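Long-range contacts in glutamine cyclotransferase (Tannerella forsythia, PDB 6QRO), which probably works as a zinc-dependent glutaminyl cyclase, turning N-terminal glutamine of peptides and proteins into pyroglutamate: residues Ala132-Ser137 and Gln290-Glu295; Thr215-Ser220 and Ile273-Asp278; Leu240-Tyr245 and Leu302-Glu307; Ile254-Gln259 and Cys269-Asn274. All blocks are in the same frame, centred on the assembly; numbering follows the deposited sequence.

Interaction 1: Ala132-Ser137 and Gln290-Glu295; sequences ADDGGS and QNDTME. With ZN (zinc ion), chain E.
The flat carboxylate of Asp292 meets the first turn of helix 132-151, and each of its oxygens takes a backbone N-H on the syn side. Asp133 N donates to Asp292 OD1 at 2.9 Å, a fairly straight bond tilted 23° out of the carboxylate plane. Asp134 N reaches the syn lone pair of Asp292 OD2 at 3.1 Å, with a more bent N-H...O angle of 144°. The group is thus held at both oxygens, which fixes its rotation. It also lies against carbon: Asp133 CB is 3.3 Å from Asp292 OD1. Asp292 CG stands anti to its own backbone N (chi1 -171°), and this carries the group to the amides. Amides at the start of a helix have no carbonyl in an earlier turn, and the acid supplies the acceptors.

The bond to its N probably helps to place Asp134, a zinc ligand. Asp134 OD2 binds the zinc ion at 2.0 Å, together with Asp167 and His288, and its OD1 is held by His109. Asp292 thus lies in the second shell of the metal site.

Farther from the metal, Ala132 CB packs on the carbonyl of Thr293, 3.4 Å from Thr293 C, and on Met294 SD at 4.1 Å. Ala132 touches Val42, and Met294 touches Tyr35, Ile38 and Glu39, of helix 31-43. The 290-295 loop therefore lies beside two helices, 31-43 and the start of 132-151.

Interaction 2: Thr215-Ser220 and Ile273-Asp278; sequences TFYKES and INYDPD
Hydrogen bonds join Thr215 to Asn274 and Tyr275. Thr215 N donates to Asn274 OD1 at 3.2 Å; the donor lies in the carbonyl plane of the amide. Asn274 CG is anti to the backbone N (chi1 -180°), which turns the amide to this N-H. Tyr275 N returns a nearly straight bond (172°) to Thr215 O at 3.0 Å. Thr215 OG1 adds a weak bond to Tyr275 O.

Aromatic contacts follow. Tyr275 and Tyr217 form a T-shaped pair with ring centroids 4.8 Å apart and planes at 63°. The edge of Tyr275 points at the face of Tyr217. Tyr275 CD2 does the touching, 3.4 Å from Tyr217 CD1. Pro277 CG approaches Tyr217 OH at 4.1 Å. Phe216 uses its ring edge instead, with Ile273 O near its plane, 3.4 Å from Phe216 CD1. Its ring also meets Phe246 edge-to-face and packs on Thr301 and Val305 of helix 299-314.

Two waters complete the contact. Water 2 links Tyr217 O with Ile273 N, and water 3 lies between Tyr217 O and Ile273 O, 2.9 Å from the latter.

The two segments run steeply across each other and do not pair as strands. Direct bonds set Thr215 against Asn274 and Tyr275, while water bridges the backbone at Ile273. The T-shaped tyrosines add apolar contact on the partly exposed side.

Interaction 3: Leu240-Tyr245 and Leu302-Glu307; sequences LGYGKY and LKAVGE
Tyr242 lays one face of its ring flat on Ala304 in helix 299-314. Ala304 CA sits 3.8 Å from the ring centroid and only 7° off the ring normal, a CH-pi contact close to the centre. Ala304 CB lies over the same face, 3.6 Å from Tyr242 CD1. The opposite face of this ring has Leu240 O over its rim.

Tyr245 approaches the same methyl from another direction. Ala304 CB is over one face of its ring, 3.3 Å from Tyr245 CD2, so this packing is tight. The single methyl of Ala304 therefore touches the faces of two tyrosines. Both rings have CG anti to the carbonyl carbon (chi1 -60° in Tyr242), which turns them toward the helix.

The far end of Tyr242 lies across the helix, over the stems of Lys303 and Glu307. Its OH is 3.7 Å from Glu307 CG and 4.0 Å from Lys303 CG. The charged ends of these two form a salt bridge one turn apart, with Lys303 NZ 3.1 Å from Glu307 OE2; its hydrogen bond is weak. Lys303 NZ is also bonded to Phe29 O. Leu240 CD1 packs 3.6 Å from Glu307 O.

No hydrogen bond crosses this contact. Gly241, with positive phi, closes helix 227-239 in a Schellman motif. The tyrosines of the loop that follows pack on helix 299-314, joining these parts of the alpha/beta M28 fold away from the zinc site.

Interaction 4: Ile254-Gln259 and Cys269-Asn274; sequences IVDDHQ and CLDIIN
Asp256 and Asp271 bring their carboxylates together, with Asp256 OD2 2.7 Å from Asp271 OD2. The side chains cross at about a right angle, and the carboxylate planes are turned 68° apart. Beside them, the His258 ring presents a face to Asp271 CB, which lies 3.4 Å from the ring centroid in a CH-pi contact. The edge of that ring has Cys269 O near its plane. Ile273 reaches across with CD1, 3.6 Å from Asp256 OD2 and close to Ile254 CG2.

Farther out, other bonds position these groups. Asp257 N, next to Asp256 in the chain, donates to Asp256 OD1 at 2.7 Å. His258 CG sits between its backbone N and carbonyl carbon (chi1 68°), which brings the ring over Asp271. The ring is then held by Glu219 at NE2. Ser222 bonds to Asp271 N.

Glu166 and Asp207 add acidic groups close to Asp256, whose side chain is about 8 Å from the zinc ion. The close oxygen pair and these neighbours make a buried acidic group. Such a cluster near the metal site is consistent with the acidic network of mammalian-type glutaminyl cyclases.

In the fold
Interactions 1 and 4 are buried, and interactions 2 and 3 partly buried. Interaction 4 is the most central, interaction 1 holds a zinc ligand, and interaction 3 lies away from the metal site. The buried pair is rich in acids: one carboxylate receives backbone amides in interaction 1, while two carboxylates meet in interaction 4. Interaction 3 is largely apolar and aromatic, and interaction 2 mixes tyrosine packing with hydrogen bonds and water. Interactions 2 and 4 share Ile273 and Asn274, and Glu219 ties them through Ile254 and His258. Interactions 2 and 3 meet where Phe216 N approaches Tyr245 O. Interaction 1 touches none of the others.

Interaction 1: Ala132-Ser137 and Gln290-Glu295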
loop_
_atom_site.group_PDB
_atom_site.type_symbol
_atom_site.label_atom_id
_atom_site.label_comp_id
_atom_site.label_asym_id
_atom_site.label_seq_id
_atom_site.Cartn_x
_atom_site.Cartn_y
_atom_site.Cartn_z
ATOM N N ALA A 132 -4.799 -8.211 6.935
ATOM C CA ALA A 132 -4.813 -7.057 7.825
ATOM C C ALA A 132 -3.552 -6.224 7.645
ATOM O O ALA A 132 -3.610 -5.004 7.482
ATOM C CB ALA A 132 -4.959 -7.516 9.277
ATOM N N ASP A 133 -2.399 -6.866 7.678
ATOM C CA ASP A 133 -1.179 -6.120 7.431
ATOM C C ASP A 133 -0.865 -6.035 5.944
ATOM O O ASP A 133 -0.426 -4.992 5.447
ATOM C CB ASP A 133 -0.040 -6.767 8.201
ATOM C CG ASP A 133 1.174 -5.923 8.221
ATOM O OD1 ASP A 133 1.027 -4.682 8.355
ATOM O OD2 ASP A 133 2.277 -6.506 8.125
ATOM N N ASP A 134 -1.125 -7.117 5.220
ATOM C CA ASP A 134 -0.834 -7.206 3.789
ATOM C C ASP A 134 -2.079 -6.737 3.022
ATOM O O ASP A 134 -2.939 -7.510 2.597
ATOM C CB ASP A 134 -0.388 -8.635 3.476
ATOM C CG ASP A 134 -0.008 -8.854 2.037
ATOM O OD1 ASP A 134 0.005 -7.876 1.265
ATOM O OD2 ASP A 134 0.348 -10.019 1.711
ATOM N N GLY A 135 -2.167 -5.415 2.855
ATOM C CA GLY A 135 -3.363 -4.783 2.334
ATOM C C GLY A 135 -3.965 -3.746 3.265
ATOM O O GLY A 135 -4.037 -2.569 2.912
ATOM N N GLY A 136 -4.401 -4.171 4.455
ATOM C CA GLY A 136 -5.124 -3.276 5.353
ATOM C C GLY A 136 -4.292 -2.151 5.939
ATOM O O GLY A 136 -4.757 -1.014 6.045
ATOM N N SER A 137 -3.063 -2.447 6.352
ATOM C CA SER A 137 -2.272 -1.451 7.068
ATOM C C SER A 137 -1.962 -0.239 6.189
ATOM O O SER A 137 -2.161 0.909 6.605
ATOM C CB SER A 137 -1.010 -2.105 7.639
ATOM O OG SER A 137 -0.119 -2.535 6.628
ATOM N N GLN A 290 -2.977 -17.474 7.239
ATOM C CA GLN A 290 -4.173 -16.997 7.912
ATOM C C GLN A 290 -3.873 -16.407 9.292
ATOM O O GLN A 290 -4.799 -16.125 10.059
ATOM C CB GLN A 290 -5.226 -18.102 7.913
ATOM C CG GLN A 290 -5.724 -18.238 6.475
ATOM C CD GLN A 290 -7.035 -18.958 6.325
ATOM O OE1 GLN A 290 -7.410 -19.771 7.160
ATOM N NE2 GLN A 290 -7.744 -18.668 5.235
ATOM N N ASN A 291 -2.585 -16.268 9.622
ATOM C CA ASN A 291 -2.090 -15.542 10.779
ATOM C C ASN A 291 -1.966 -14.041 10.531
ATOM O O ASN A 291 -1.580 -13.301 11.439
ATOM C CB ASN A 291 -0.724 -16.109 11.176
ATOM C CG ASN A 291 -0.804 -17.546 11.628
ATOM O OD1 ASN A 291 -1.850 -18.004 12.068
ATOM N ND2 ASN A 291 0.284 -18.277 11.476
ATOM N N ASP A 292 -2.238 -13.572 9.318
ATOM C CA ASP A 292 -2.229 -12.140 9.026
ATOM C C ASP A 292 -3.585 -11.528 9.404
ATOM O O ASP A 292 -4.475 -11.305 8.572
ATOM C CB ASP A 292 -1.837 -11.891 7.575
ATOM C CG ASP A 292 -1.610 -10.424 7.296
ATOM O OD1 ASP A 292 -1.741 -9.630 8.263
ATOM O OD2 ASP A 292 -1.282 -10.059 6.140
ATOM N N THR A 293 -3.754 -11.287 10.704
ATOM C CA THR A 293 -4.988 -10.762 11.283
ATOM C C THR A 293 -4.689 -9.458 12.015
ATOM O O THR A 293 -3.549 -8.992 12.053
ATOM C CB THR A 293 -5.623 -11.765 12.256
ATOM O OG1 THR A 293 -4.728 -11.975 13.349
ATOM C CG2 THR A 293 -5.890 -13.106 11.580
ATOM N N MET A 294 -5.738 -8.883 12.622
ATOM C CA MET A 294 -5.569 -7.719 13.484
ATOM C C MET A 294 -4.664 -8.006 14.669
ATOM O O MET A 294 -4.103 -7.067 15.238
ATOM C CB MET A 294 -6.923 -7.236 14.008
ATOM C CG MET A 294 -7.806 -6.550 13.000
ATOM S SD MET A 294 -6.857 -5.248 12.183
ATOM C CE MET A 294 -7.206 -3.832 13.221
ATOM N N GLU A 295 -4.498 -9.285 15.034
ATOM C CA GLU A 295 -3.718 -9.652 16.213
ATOM C C GLU A 295 -2.309 -9.076 16.158
ATOM O O GLU A 295 -1.708 -8.824 17.206
ATOM C CB GLU A 295 -3.668 -11.182 16.368
ATOM C CG GLU A 295 -4.972 -11.825 16.903
ATOM C CD GLU A 295 -5.065 -13.343 16.623
ATOM O OE1 GLU A 295 -5.312 -14.134 17.562
ATOM O OE2 GLU A 295 -4.930 -13.739 15.444
HETATM ZN ZN ZN E . 0.769 -10.136 -0.239
HETATM O O HOH W 1 2.510 -9.896 -0.210
#

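Interaction 2: Thr215-Ser220 and Ile273-Asp278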
loop_
_atom_site.group_PDB
_atom_site.type_symbol
_atom_site.label_atom_id
_atom_site.label_comp_id
_atom_site.label_asym_id
_atom_site.label_seq_id
_atom_site.Cartn_x
_atom_site.Cartn_y
_atom_site.Cartn_z
ATOM N N THR A 215 10.371 -3.562 10.719
ATOM C CA THR A 215 11.587 -2.815 10.432
ATOM C C THR A 215 11.631 -2.609 8.933
ATOM O O THR A 215 11.664 -3.581 8.175
ATOM C CB THR A 215 12.862 -3.539 10.924
ATOM O OG1 THR A 215 13.000 -4.821 10.292
ATOM C CG2 THR A 215 12.898 -3.688 12.438
ATOM N N PHE A 216 11.643 -1.353 8.502
ATOM C CA PHE A 216 11.610 -1.023 7.078
ATOM C C PHE A 216 13.034 -0.699 6.646
ATOM O O PHE A 216 13.551 0.392 6.914
ATOM C CB PHE A 216 10.651 0.132 6.795
ATOM C CG PHE A 216 9.308 -0.038 7.426
ATOM C CD1 PHE A 216 8.495 -1.098 7.073
ATOM C CD2 PHE A 216 8.862 0.849 8.388
ATOM C CE1 PHE A 216 7.255 -1.261 7.652
ATOM C CE2 PHE A 216 7.612 0.683 8.979
ATOM C CZ PHE A 216 6.811 -0.376 8.607
ATOM N N TYR A 217 13.665 -1.659 5.973
ATOM C CA TYR A 217 14.953 -1.417 5.359
ATOM C C TYR A 217 14.755 -0.689 4.040
ATOM O O TYR A 217 13.653 -0.634 3.494
ATOM C CB TYR A 217 15.700 -2.730 5.108
ATOM C CG TYR A 217 16.191 -3.467 6.333
ATOM C CD1 TYR A 217 15.316 -3.913 7.315
ATOM C CD2 TYR A 217 17.539 -3.754 6.481
ATOM C CE1 TYR A 217 15.772 -4.608 8.415
ATOM C CE2 TYR A 217 18.004 -4.449 7.565
ATOM C CZ TYR A 217 17.124 -4.871 8.532
ATOM O OH TYR A 217 17.618 -5.554 9.616
ATOM N N LYS A 218 15.844 -0.120 3.530
ATOM C CA LYS A 218 15.806 0.579 2.253
ATOM C C LYS A 218 15.764 -0.463 1.149
ATOM O O LYS A 218 16.699 -1.254 1.002
ATOM C CB LYS A 218 17.025 1.486 2.087
ATOM C CG LYS A 218 17.262 2.455 3.246
ATOM C CD LYS A 218 18.508 3.323 2.993
ATOM C CE LYS A 218 18.564 4.546 3.904
ATOM N NZ LYS A 218 19.880 5.251 3.868
ATOM N N GLU A 219 14.659 -0.492 0.412
ATOM C CA GLU A 219 14.426 -1.487 -0.620
ATOM C C GLU A 219 15.228 -1.139 -1.872
ATOM O O GLU A 219 15.369 0.034 -2.225
ATOM C CB GLU A 219 12.920 -1.543 -0.901
ATOM C CG GLU A 219 12.419 -2.682 -1.746
ATOM C CD GLU A 219 12.472 -2.331 -3.200
ATOM O OE1 GLU A 219 12.717 -3.237 -4.020
ATOM O OE2 GLU A 219 12.273 -1.137 -3.521
ATOM N N SER A 220 15.757 -2.167 -2.548
ATOM C CA SER A 220 16.788 -1.943 -3.572
ATOM C C SER A 220 16.231 -1.200 -4.790
ATOM O O SER A 220 16.879 -0.293 -5.329
ATOM C CB SER A 220 17.434 -3.272 -3.987
ATOM O OG SER A 220 16.668 -3.946 -4.959
ATOM N N ILE A 273 8.153 -0.942 3.218
ATOM C CA ILE A 273 7.676 -2.321 3.258
ATOM C C ILE A 273 8.468 -3.047 4.317
ATOM O O ILE A 273 9.677 -2.844 4.441
ATOM C CB ILE A 273 7.788 -3.027 1.871
ATOM C CG1 ILE A 273 7.388 -4.503 1.962
ATOM C CG2 ILE A 273 9.174 -2.861 1.232
ATOM C CD1 ILE A 273 7.234 -5.180 0.614
ATOM N N ASN A 274 7.783 -3.881 5.100
ATOM C CA ASN A 274 8.484 -4.643 6.126
ATOM C C ASN A 274 9.524 -5.550 5.490
ATOM O O ASN A 274 9.243 -6.244 4.507
ATOM C CB ASN A 274 7.510 -5.474 6.956
ATOM C CG ASN A 274 8.218 -6.281 8.036
ATOM O OD1 ASN A 274 9.057 -5.748 8.788
ATOM N ND2 ASN A 274 7.856 -7.557 8.151
ATOM N N TYR A 275 10.737 -5.540 6.035
ATOM C CA TYR A 275 11.737 -6.514 5.629
ATOM C C TYR A 275 12.046 -7.375 6.841
ATOM O O TYR A 275 12.525 -6.859 7.861
ATOM C CB TYR A 275 12.995 -5.819 5.104
ATOM C CG TYR A 275 14.141 -6.740 4.743
ATOM C CD1 TYR A 275 14.103 -7.473 3.568
ATOM C CD2 TYR A 275 15.283 -6.817 5.525
ATOM C CE1 TYR A 275 15.146 -8.296 3.202
ATOM C CE2 TYR A 275 16.338 -7.633 5.162
ATOM C CZ TYR A 275 16.264 -8.373 3.995
ATOM O OH TYR A 275 17.309 -9.200 3.628
ATOM N N ASP A 276 11.821 -8.690 6.714
ATOM C CA ASP A 276 12.119 -9.605 7.812
ATOM C C ASP A 276 13.311 -10.477 7.449
ATOM O O ASP A 276 13.166 -11.438 6.677
ATOM C CB ASP A 276 10.897 -10.462 8.158
ATOM C CG ASP A 276 10.986 -11.077 9.549
ATOM O OD1 ASP A 276 12.095 -11.425 9.986
ATOM O OD2 ASP A 276 9.954 -11.207 10.219
ATOM N N PRO A 277 14.470 -10.252 8.071
ATOM C CA PRO A 277 15.693 -10.960 7.662
ATOM C C PRO A 277 15.804 -12.390 8.163
ATOM O O PRO A 277 16.728 -13.098 7.743
ATOM C CB PRO A 277 16.806 -10.075 8.242
ATOM C CG PRO A 277 16.181 -9.396 9.414
ATOM C CD PRO A 277 14.735 -9.190 9.060
ATOM N N ASP A 278 14.901 -12.829 9.034
ATOM C CA ASP A 278 14.963 -14.136 9.662
ATOM C C ASP A 278 14.122 -15.186 8.949
ATOM O O ASP A 278 14.204 -16.371 9.298
ATOM C CB ASP A 278 14.490 -14.040 11.116
ATOM C CG ASP A 278 15.259 -13.010 11.909
ATOM O OD1 ASP A 278 16.220 -12.445 11.376
ATOM O OD2 ASP A 278 14.937 -12.797 13.088
HETATM O O HOH W 2 10.964 -0.140 2.993
HETATM O O HOH W 3 12.399 -3.168 3.444
#

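Interaction 3: Leu240-Tyr245 and Leu302-Glu307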
loop_
_atom_site.group_PDB
_atom_site.type_symbol
_atom_site.label_atom_id
_atom_site.label_comp_id
_atom_site.label_asym_id
_atom_site.label_seq_id
_atom_site.Cartn_x
_atom_site.Cartn_y
_atom_site.Cartn_z
ATOM N N LEU A 240 12.465 12.403 13.662
ATOM C CA LEU A 240 11.305 12.304 14.538
ATOM C C LEU A 240 11.488 11.274 15.640
ATOM O O LEU A 240 10.617 11.158 16.508
ATOM C CB LEU A 240 10.055 11.940 13.736
ATOM C CG LEU A 240 9.596 12.900 12.649
ATOM C CD1 LEU A 240 8.577 12.202 11.787
ATOM C CD2 LEU A 240 9.005 14.164 13.254
ATOM N N GLY A 241 12.593 10.536 15.629
ATOM C CA GLY A 241 12.815 9.481 16.596
ATOM C C GLY A 241 12.392 8.101 16.140
ATOM O O GLY A 241 12.193 7.222 16.987
ATOM N N TYR A 242 12.230 7.875 14.831
ATOM C CA TYR A 242 11.732 6.599 14.328
ATOM C C TYR A 242 12.798 5.811 13.570
ATOM O O TYR A 242 12.480 5.020 12.682
ATOM C CB TYR A 242 10.482 6.812 13.473
ATOM C CG TYR A 242 9.354 7.456 14.262
ATOM C CD1 TYR A 242 8.884 6.865 15.429
ATOM C CD2 TYR A 242 8.781 8.665 13.858
ATOM C CE1 TYR A 242 7.881 7.442 16.167
ATOM C CE2 TYR A 242 7.769 9.250 14.593
ATOM C CZ TYR A 242 7.330 8.634 15.751
ATOM O OH TYR A 242 6.317 9.186 16.503
ATOM N N GLY A 243 14.066 6.000 13.930
ATOM C CA GLY A 243 15.144 5.212 13.358
ATOM C C GLY A 243 15.095 3.744 13.725
ATOM O O GLY A 243 15.702 2.923 13.028
ATOM N N LYS A 244 14.422 3.395 14.827
ATOM C CA LYS A 244 14.242 1.989 15.163
ATOM C C LYS A 244 13.299 1.301 14.193
ATOM O O LYS A 244 13.318 0.069 14.101
ATOM C CB LYS A 244 13.702 1.818 16.584
ATOM C CG LYS A 244 12.203 2.125 16.744
ATOM C CD LYS A 244 11.778 1.934 18.197
ATOM C CE LYS A 244 10.571 1.019 18.288
ATOM N NZ LYS A 244 10.107 0.846 19.680
ATOM N N TYR A 245 12.471 2.068 13.476
ATOM C CA TYR A 245 11.571 1.546 12.453
ATOM C C TYR A 245 12.180 1.619 11.062
ATOM O O TYR A 245 12.234 0.606 10.358
ATOM C CB TYR A 245 10.245 2.312 12.475
ATOM C CG TYR A 245 9.465 2.001 13.716
ATOM C CD1 TYR A 245 8.852 0.775 13.862
ATOM C CD2 TYR A 245 9.361 2.919 14.757
ATOM C CE1 TYR A 245 8.159 0.460 14.996
ATOM C CE2 TYR A 245 8.645 2.608 15.900
ATOM C CZ TYR A 245 8.052 1.378 16.006
ATOM O OH TYR A 245 7.360 1.028 17.128
ATOM N N LEU A 302 2.211 1.812 13.297
ATOM C CA LEU A 302 1.385 2.723 12.503
ATOM C C LEU A 302 1.770 4.172 12.751
ATOM O O LEU A 302 1.824 4.982 11.812
ATOM C CB LEU A 302 -0.100 2.529 12.827
ATOM C CG LEU A 302 -0.773 1.167 12.626
ATOM C CD1 LEU A 302 -2.255 1.245 13.025
ATOM C CD2 LEU A 302 -0.620 0.704 11.182
ATOM N N LYS A 303 2.025 4.506 14.023
ATOM C CA LYS A 303 2.379 5.857 14.449
ATOM C C LYS A 303 3.665 6.317 13.786
ATOM O O LYS A 303 3.739 7.431 13.261
ATOM C CB LYS A 303 2.524 5.864 15.982
ATOM C CG LYS A 303 2.834 7.197 16.663
ATOM C CD LYS A 303 1.652 8.142 16.564
ATOM C CE LYS A 303 1.778 9.347 17.503
ATOM N NZ LYS A 303 0.484 10.122 17.513
ATOM N N ALA A 304 4.687 5.457 13.779
ATOM C CA ALA A 304 5.961 5.804 13.158
ATOM C C ALA A 304 5.790 6.162 11.691
ATOM O O ALA A 304 6.282 7.200 11.227
ATOM C CB ALA A 304 6.944 4.651 13.306
ATOM N N VAL A 305 5.119 5.296 10.935
ATOM C CA VAL A 305 4.972 5.532 9.507
ATOM C C VAL A 305 4.120 6.765 9.267
ATOM O O VAL A 305 4.456 7.618 8.432
ATOM C CB VAL A 305 4.384 4.286 8.810
ATOM C CG1 VAL A 305 4.194 4.543 7.328
ATOM C CG2 VAL A 305 5.270 3.096 9.009
ATOM N N GLY A 306 3.012 6.889 9.992
ATOM C CA GLY A 306 2.112 8.005 9.743
ATOM C C GLY A 306 2.735 9.351 10.088
ATOM O O GLY A 306 2.639 10.318 9.319
ATOM N N GLU A 307 3.378 9.429 11.251
ATOM C CA GLU A 307 4.058 10.661 11.648
ATOM C C GLU A 307 5.140 11.054 10.647
ATOM O O GLU A 307 5.286 12.236 10.312
ATOM C CB GLU A 307 4.688 10.462 13.028
ATOM C CG GLU A 307 3.708 10.354 14.196
ATOM C CD GLU A 307 3.214 11.707 14.689
ATOM O OE1 GLU A 307 3.786 12.735 14.267
ATOM O OE2 GLU A 307 2.263 11.739 15.497
#

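Interaction 4: Ile254-Gln259 and Cys269-Asn274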
loop_
_atom_site.group_PDB
_atom_site.type_symbol
_atom_site.label_atom_id
_atom_site.label_comp_id
_atom_site.label_asym_id
_atom_site.label_seq_id
_atom_site.Cartn_x
_atom_site.Cartn_y
_atom_site.Cartn_z
ATOM N N ILE A 254 12.383 -6.012 -4.238
ATOM C CA ILE A 254 11.005 -6.423 -3.993
ATOM C C ILE A 254 10.126 -6.101 -5.186
ATOM O O ILE A 254 10.144 -4.974 -5.690
ATOM C CB ILE A 254 10.437 -5.785 -2.711
ATOM C CG1 ILE A 254 11.335 -6.129 -1.532
ATOM C CG2 ILE A 254 9.029 -6.293 -2.431
ATOM C CD1 ILE A 254 11.276 -7.585 -1.145
ATOM N N VAL A 255 9.397 -7.108 -5.660
ATOM C CA VAL A 255 8.318 -6.886 -6.617
ATOM C C VAL A 255 7.142 -6.238 -5.888
ATOM O O VAL A 255 6.588 -6.818 -4.946
ATOM C CB VAL A 255 7.908 -8.210 -7.281
ATOM C CG1 VAL A 255 6.639 -8.043 -8.131
ATOM C CG2 VAL A 255 9.083 -8.767 -8.090
ATOM N N ASP A 256 6.814 -4.996 -6.252
ATOM C CA ASP A 256 5.683 -4.326 -5.615
ATOM C C ASP A 256 5.118 -3.261 -6.537
ATOM O O ASP A 256 5.684 -2.957 -7.587
ATOM C CB ASP A 256 6.063 -3.706 -4.269
ATOM C CG ASP A 256 4.949 -3.805 -3.260
ATOM O OD1 ASP A 256 3.781 -3.913 -3.677
ATOM O OD2 ASP A 256 5.247 -3.789 -2.055
ATOM N N ASP A 257 4.003 -2.661 -6.093
ATOM C CA ASP A 257 3.291 -1.684 -6.914
ATOM C C ASP A 257 4.195 -0.540 -7.349
ATOM O O ASP A 257 4.000 0.024 -8.425
ATOM C CB ASP A 257 2.065 -1.147 -6.166
ATOM C CG ASP A 257 0.963 -2.179 -6.038
ATOM O OD1 ASP A 257 0.647 -2.813 -7.060
ATOM O OD2 ASP A 257 0.402 -2.359 -4.936
ATOM N N HIS A 258 5.194 -0.194 -6.541
ATOM C CA HIS A 258 6.055 0.935 -6.892
ATOM C C HIS A 258 6.919 0.632 -8.119
ATOM O O HIS A 258 7.330 1.555 -8.826
ATOM C CB HIS A 258 6.880 1.354 -5.676
ATOM C CG HIS A 258 7.899 0.349 -5.243
ATOM N ND1 HIS A 258 7.598 -0.983 -5.058
ATOM C CD2 HIS A 258 9.208 0.489 -4.920
ATOM C CE1 HIS A 258 8.680 -1.621 -4.650
ATOM N NE2 HIS A 258 9.670 -0.754 -4.567
ATOM N N GLN A 259 7.210 -0.649 -8.375
ATOM C CA GLN A 259 7.942 -1.051 -9.580
ATOM C C GLN A 259 7.157 -0.730 -10.850
ATOM O O GLN A 259 7.713 -0.233 -11.836
ATOM C CB GLN A 259 8.248 -2.542 -9.513
ATOM C CG GLN A 259 8.667 -3.159 -10.831
ATOM C CD GLN A 259 8.806 -4.675 -10.770
ATOM O OE1 GLN A 259 8.811 -5.352 -11.805
ATOM N NE2 GLN A 259 8.907 -5.216 -9.550
ATOM N N CYS A 269 9.680 6.338 -7.198
ATOM C CA CYS A 269 8.802 5.775 -6.186
ATOM C C CYS A 269 9.612 4.959 -5.191
ATOM O O CYS A 269 10.555 4.251 -5.561
ATOM C CB CYS A 269 7.712 4.892 -6.819
ATOM S SG CYS A 269 6.528 5.778 -7.866
ATOM N N LEU A 270 9.216 5.054 -3.926
ATOM C CA LEU A 270 9.829 4.312 -2.843
ATOM C C LEU A 270 8.778 3.403 -2.223
ATOM O O LEU A 270 7.571 3.646 -2.349
ATOM C CB LEU A 270 10.431 5.263 -1.779
ATOM C CG LEU A 270 9.496 6.184 -0.991
ATOM C CD1 LEU A 270 9.242 5.568 0.385
ATOM C CD2 LEU A 270 10.023 7.630 -0.869
ATOM N N ASP A 271 9.244 2.318 -1.615
ATOM C CA ASP A 271 8.376 1.368 -0.935
ATOM C C ASP A 271 8.757 1.363 0.531
ATOM O O ASP A 271 9.923 1.155 0.877
ATOM C CB ASP A 271 8.488 -0.039 -1.536
ATOM C CG ASP A 271 7.359 -0.962 -1.093
ATOM O OD1 ASP A 271 6.485 -0.534 -0.299
ATOM O OD2 ASP A 271 7.311 -2.110 -1.586
ATOM N N ILE A 272 7.799 1.664 1.387
ATOM C CA ILE A 272 7.961 1.444 2.814
ATOM C C ILE A 272 7.324 0.083 3.048
ATOM O O ILE A 272 6.102 -0.056 3.001
ATOM C CB ILE A 272 7.315 2.554 3.647
ATOM C CG1 ILE A 272 7.842 3.922 3.190
ATOM C CG2 ILE A 272 7.635 2.344 5.119
ATOM C CD1 ILE A 272 7.277 5.128 3.969
ATOM N N ILE A 273 8.153 -0.942 3.218
ATOM C CA ILE A 273 7.676 -2.321 3.258
ATOM C C ILE A 273 8.468 -3.047 4.317
ATOM O O ILE A 273 9.677 -2.844 4.441
ATOM C CB ILE A 273 7.788 -3.027 1.871
ATOM C CG1 ILE A 273 7.388 -4.503 1.962
ATOM C CG2 ILE A 273 9.174 -2.861 1.232
ATOM C CD1 ILE A 273 7.234 -5.180 0.614
ATOM N N ASN A 274 7.783 -3.881 5.100
ATOM C CA ASN A 274 8.484 -4.643 6.126
ATOM C C ASN A 274 9.524 -5.550 5.490
ATOM O O ASN A 274 9.243 -6.244 4.507
ATOM C CB ASN A 274 7.510 -5.474 6.956
ATOM C CG ASN A 274 8.218 -6.281 8.036
ATOM O OD1 ASN A 274 9.057 -5.748 8.788
ATOM N ND2 ASN A 274 7.856 -7.557 8.151
#